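Long-range contacts in Exo-poly-alpha-D-galacturonosidase (Thermotoga maritima, PDB 3JUR), which probably hydrolyses the alpha-linked galacturonic acid chains of pectin as a hyperthermoactive exopolygalacturonase of glycosyl hydrolase family 28: residues Gly86-Ile91 / Gly131-Ser136; Thr41-Ser46 / Gly67-Gly72. One frame throughout, in Å; residues are numbered along the deposited sequence.

Interaction 1: Gly86-Ile91 / Gly131-Ser136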
loop_
_atom_site.group_PDB
_atom_site.type_symbol
_atom_site.label_atom_id
_atom_site.label_comp_id
_atom_site.label_asym_id
_atom_site.label_seq_id
_atom_site.Cartn_x
_atom_site.Cartn_y
_atom_site.Cartn_z
ATOM N N GLY D 86 -35.684 -20.757 34.218
ATOM C CA GLY D 86 -34.628 -21.304 35.072
ATOM C C GLY D 86 -33.596 -22.073 34.261
ATOM O O GLY D 86 -33.304 -21.718 33.121
ATOM N N THR D 87 -33.047 -23.124 34.862
ATOM C CA THR D 87 -32.090 -24.003 34.208
ATOM C C THR D 87 -32.708 -25.392 34.046
ATOM O O THR D 87 -33.296 -25.936 34.993
ATOM C CB THR D 87 -30.768 -24.110 35.032
ATOM O OG1 THR D 87 -30.129 -22.826 35.103
ATOM C CG2 THR D 87 -29.786 -25.126 34.414
ATOM N N ILE D 88 -32.603 -25.948 32.842
ATOM C CA ILE D 88 -32.868 -27.368 32.635
ATOM C C ILE D 88 -31.515 -28.069 32.607
ATOM O O ILE D 88 -30.711 -27.845 31.693
ATOM C CB ILE D 88 -33.661 -27.652 31.327
ATOM C CG1 ILE D 88 -35.033 -26.965 31.361
ATOM C CG2 ILE D 88 -33.831 -29.153 31.136
ATOM C CD1 ILE D 88 -35.810 -27.031 30.051
ATOM N N LYS D 89 -31.253 -28.884 33.628
ATOM C CA LYS D 89 -29.976 -29.583 33.742
ATOM C C LYS D 89 -30.178 -31.067 33.485
ATOM O O LYS D 89 -30.862 -31.757 34.251
ATOM C CB LYS D 89 -29.330 -29.352 35.116
ATOM C CG LYS D 89 -27.954 -29.998 35.262
ATOM C CD LYS D 89 -27.308 -29.707 36.618
ATOM C CE LYS D 89 -25.909 -30.313 36.706
ATOM N NZ LYS D 89 -25.043 -29.818 35.594
ATOM N N PHE D 90 -29.569 -31.556 32.409
ATOM C CA PHE D 90 -29.770 -32.930 31.978
ATOM C C PHE D 90 -28.903 -33.910 32.743
ATOM O O PHE D 90 -27.712 -33.676 32.926
ATOM C CB PHE D 90 -29.568 -33.050 30.469
ATOM C CG PHE D 90 -30.626 -32.348 29.683
ATOM C CD1 PHE D 90 -30.477 -31.007 29.333
ATOM C CD2 PHE D 90 -31.795 -33.009 29.328
ATOM C CE1 PHE D 90 -31.465 -30.347 28.622
ATOM C CE2 PHE D 90 -32.789 -32.356 28.617
ATOM C CZ PHE D 90 -32.626 -31.028 28.264
ATOM N N ILE D 91 -29.520 -34.994 33.207
ATOM C CA ILE D 91 -28.803 -36.039 33.940
ATOM C C ILE D 91 -27.965 -36.876 32.960
ATOM O O ILE D 91 -28.514 -37.518 32.062
ATOM C CB ILE D 91 -29.756 -36.920 34.789
ATOM C CG1 ILE D 91 -30.591 -36.045 35.740
ATOM C CG2 ILE D 91 -28.960 -37.959 35.583
ATOM C CD1 ILE D 91 -31.849 -36.715 36.291
ATOM N N GLY D 131 -33.528 -18.587 29.993
ATOM C CA GLY D 131 -32.913 -19.539 30.908
ATOM C C GLY D 131 -31.805 -20.349 30.268
ATOM O O GLY D 131 -31.326 -20.011 29.189
ATOM N N VAL D 132 -31.413 -21.437 30.931
ATOM C CA VAL D 132 -30.239 -22.213 30.534
ATOM C C VAL D 132 -30.586 -23.675 30.244
ATOM O O VAL D 132 -31.371 -24.301 30.971
ATOM C CB VAL D 132 -29.134 -22.131 31.632
ATOM C CG1 VAL D 132 -27.894 -22.945 31.252
ATOM C CG2 VAL D 132 -28.764 -20.674 31.914
ATOM N N LEU D 133 -30.007 -24.204 29.173
ATOM C CA LEU D 133 -30.004 -25.644 28.928
ATOM C C LEU D 133 -28.597 -26.160 29.219
ATOM O O LEU D 133 -27.620 -25.750 28.582
ATOM C CB LEU D 133 -30.433 -25.969 27.492
ATOM C CG LEU D 133 -31.740 -25.365 26.954
ATOM C CD1 LEU D 133 -31.969 -25.810 25.521
ATOM C CD2 LEU D 133 -32.963 -25.700 27.817
ATOM N N ASP D 134 -28.499 -27.039 30.210
ATOM C CA ASP D 134 -27.208 -27.529 30.695
ATOM C C ASP D 134 -27.106 -29.042 30.472
ATOM O O ASP D 134 -27.728 -29.830 31.190
ATOM C CB ASP D 134 -27.046 -27.156 32.175
ATOM C CG ASP D 134 -25.751 -27.667 32.791
ATOM O OD1 ASP D 134 -24.905 -28.283 32.095
ATOM O OD2 ASP D 134 -25.583 -27.437 34.003
ATOM N N GLY D 135 -26.326 -29.430 29.465
ATOM C CA GLY D 135 -26.187 -30.830 29.071
ATOM C C GLY D 135 -25.355 -31.696 29.998
ATOM O O GLY D 135 -25.314 -32.920 29.830
ATOM N N SER D 136 -24.686 -31.055 30.958
ATOM C CA SER D 136 -23.856 -31.713 31.973
ATOM C C SER D 136 -22.664 -32.521 31.445
ATOM O O SER D 136 -22.128 -33.377 32.161
ATOM C CB SER D 136 -24.706 -32.579 32.917
ATOM O OG SER D 136 -25.675 -31.797 33.591
#
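Two neighbouring rungs of the right-handed parallel beta-helix meet here: strand 87-90 runs alongside strand 132-134, one coil further on, with the short axes 4.7 Å apart and 8° from parallel. The backbone ladder starts at V132 N, which donates to G86 O, and goes on through I88 N to V132 O and D134 N to I88 O; F90 N closes it on D134 O at 2.8 Å. This is the stacking expected of the fold, in which equivalent residues of successive coils sit above one another and like side chains form ladders. On the inner face I88 and L133 run alongside each other into the interior, with I88 CD1 3.9 Å from L133 CD2; from strand 80-84, L82 packs against I88 and V84 against L133. T87 and V132 pair on the other face, OG1 of T87 resting 3.7 Å from V132 CB.

Beyond them the same face turns ionic. K89 leaves the backbone with CG anti to N (chi1 -177°), runs extended beside D134 and bends only at its last torsion (56°), bringing NZ 2.9 Å from D134 OD2, above the carboxylate plane, in a salt bridge. K89 NZ also donates to S136 OG at 2.9 Å, and that hydroxyl in turn donates to F90 O, 2.8 Å away. The other carboxylate oxygen, D134 OD1, takes S136 N in an Asx turn and the side-chain amide (ND2) of N210 from the following coil. At the ring of F90, D134 O lies by the edge, 3.5 Å from CD1.

Interaction 2: Thr41-Ser46 / Gly67-Gly72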
loop_
_atom_site.group_PDB
_atom_site.type_symbol
_atom_site.label_atom_id
_atom_site.label_comp_id
_atom_site.label_asym_id
_atom_site.label_seq_id
_atom_site.Cartn_x
_atom_site.Cartn_y
_atom_site.Cartn_z
ATOM N N THR D 41 -34.246 -33.244 42.533
ATOM C CA THR D 41 -35.421 -34.021 42.142
ATOM C C THR D 41 -35.383 -34.367 40.658
ATOM O O THR D 41 -35.058 -33.516 39.819
ATOM C CB THR D 41 -36.726 -33.254 42.454
ATOM O OG1 THR D 41 -36.771 -32.937 43.849
ATOM C CG2 THR D 41 -37.954 -34.085 42.097
ATOM N N ASP D 42 -35.713 -35.617 40.343
ATOM C CA ASP D 42 -35.835 -36.056 38.960
ATOM C C ASP D 42 -37.147 -35.540 38.382
ATOM O O ASP D 42 -38.223 -36.000 38.763
ATOM C CB ASP D 42 -35.767 -37.584 38.863
ATOM C CG ASP D 42 -35.635 -38.080 37.426
ATOM O OD1 ASP D 42 -35.648 -37.250 36.494
ATOM O OD2 ASP D 42 -35.519 -39.311 37.230
ATOM N N CYS D 43 -37.048 -34.578 37.467
ATOM C CA CYS D 43 -38.228 -33.971 36.855
ATOM C C CYS D 43 -38.589 -34.596 35.507
ATOM O O CYS D 43 -39.423 -34.051 34.785
ATOM C CB CYS D 43 -38.040 -32.456 36.699
ATOM S SG CYS D 43 -37.463 -31.608 38.185
ATOM N N SER D 44 -37.970 -35.733 35.176
ATOM C CA SER D 44 -38.197 -36.415 33.891
ATOM C C SER D 44 -39.680 -36.594 33.555
ATOM O O SER D 44 -40.126 -36.212 32.470
ATOM C CB SER D 44 -37.497 -37.780 33.860
ATOM O OG SER D 44 -36.085 -37.651 33.869
ATOM N N GLU D 45 -40.431 -37.166 34.495
ATOM C CA GLU D 45 -41.867 -37.418 34.325
ATOM C C GLU D 45 -42.691 -36.137 34.354
ATOM O O GLU D 45 -43.758 -36.062 33.737
ATOM C CB GLU D 45 -42.381 -38.378 35.402
ATOM C CG GLU D 45 -41.951 -39.819 35.205
ATOM C CD GLU D 45 -42.649 -40.481 34.028
ATOM O OE1 GLU D 45 -43.879 -40.700 34.097
ATOM O OE2 GLU D 45 -41.959 -40.795 33.037
ATOM N N SER D 46 -42.196 -35.143 35.083
ATOM C CA SER D 46 -42.836 -33.837 35.146
ATOM C C SER D 46 -42.934 -33.232 33.754
ATOM O O SER D 46 -44.006 -32.783 33.350
ATOM C CB SER D 46 -42.070 -32.908 36.087
ATOM O OG SER D 46 -42.009 -33.473 37.386
ATOM N N GLY D 67 -35.021 -21.849 39.087
ATOM C CA GLY D 67 -34.558 -23.062 39.758
ATOM C C GLY D 67 -33.702 -23.900 38.827
ATOM O O GLY D 67 -33.530 -23.552 37.651
ATOM N N VAL D 68 -33.151 -24.993 39.355
ATOM C CA VAL D 68 -32.434 -25.972 38.533
ATOM C C VAL D 68 -33.245 -27.267 38.482
ATOM O O VAL D 68 -33.551 -27.861 39.516
ATOM C CB VAL D 68 -30.982 -26.238 39.027
ATOM C CG1 VAL D 68 -30.258 -27.203 38.088
ATOM C CG2 VAL D 68 -30.190 -24.928 39.145
ATOM N N PHE D 69 -33.597 -27.686 37.270
ATOM C CA PHE D 69 -34.472 -28.837 37.060
ATOM C C PHE D 69 -33.732 -30.010 36.414
ATOM O O PHE D 69 -33.332 -29.936 35.243
ATOM C CB PHE D 69 -35.685 -28.423 36.218
ATOM C CG PHE D 69 -36.612 -27.472 36.925
ATOM C CD1 PHE D 69 -37.675 -27.953 37.680
ATOM C CD2 PHE D 69 -36.416 -26.096 36.845
ATOM C CE1 PHE D 69 -38.537 -27.075 38.340
ATOM C CE2 PHE D 69 -37.268 -25.213 37.507
ATOM C CZ PHE D 69 -38.330 -25.703 38.250
ATOM N N LEU D 70 -33.538 -31.076 37.192
ATOM C CA LEU D 70 -32.860 -32.287 36.717
ATOM C C LEU D 70 -33.823 -33.163 35.938
ATOM O O LEU D 70 -34.937 -33.412 36.387
ATOM C CB LEU D 70 -32.278 -33.097 37.886
ATOM C CG LEU D 70 -31.132 -32.523 38.725
ATOM C CD1 LEU D 70 -30.551 -33.611 39.624
ATOM C CD2 LEU D 70 -30.038 -31.918 37.856
ATOM N N THR D 71 -33.380 -33.634 34.777
ATOM C CA THR D 71 -34.215 -34.454 33.903
ATOM C C THR D 71 -33.381 -35.264 32.914
ATOM O O THR D 71 -32.250 -34.891 32.583
ATOM C CB THR D 71 -35.259 -33.592 33.113
ATOM O OG1 THR D 71 -35.952 -34.414 32.166
ATOM C CG2 THR D 71 -34.585 -32.454 32.370
ATOM N N GLY D 72 -33.951 -36.374 32.449
ATOM C CA GLY D 72 -33.429 -37.078 31.286
ATOM C C GLY D 72 -33.891 -36.327 30.050
ATOM O O GLY D 72 -34.358 -35.192 30.160
#
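Backbone hydrogen bonding between 41-46 and 67-72 comes down to one link, C43 N to L70 O, short at 2.6 Å and nearly straight at the hydrogen (161°). Here the chain reaches the start of helix 44-57, with C43 in the N-cap position, and lies against strand 68-75 at one end of the beta-helix.

Side-chain hydrogen bonds continue the join. S44 OG accepts G72 N at 2.9 Å with an N-H...O angle of 170°, and itself donates to D42 OD1, 2.7 Å away, on the syn lone pair. The same D42 OD1 takes S44 N from above the carboxylate plane, making an Asx turn that leads into the helix, while R96 forms a salt bridge with D42 OD2. Within the strand segment, T71 OG1 donates to G72 O.

Sulfur-aromatic and van der Waals contacts flank these bonds. With SG beside its backbone N (chi1 -49°), C43 reaches the F69 ring at the edge, in plane, 3.7 Å from CD1. L70 sets its CB 3.4 Å from T41 O, and S44 CA rests 3.5 Å from T71 OG1.

S44 OG thus relays a chain of bonds from G72 N to D42 OD1, and the two bonds on that oxygen, together with the arginine on its partner, should hold the D42 carboxylate in a fixed orientation and probably favour its charged form.

Strand 68-75 ties the two contacts together: it supplies 67-72 to interaction 2 and lies next to strand 87-90 of interaction 1, whose K89 N and I91 N bond to F69 O and T71 O, while T71 CG2 packs on I88 CG2. Their centres are about 9 Å apart. Interaction 1 is the more buried, a regular coil-to-coil rung where a full backbone ladder carries aliphatic pairing on one face and a lysine-carboxylate pair on the other. Interaction 2 is partly buried and nearer the end of the beta-helix; there a single backbone bond and a serine-aspartate relay join the start of helix 44-57 to strand 68-75.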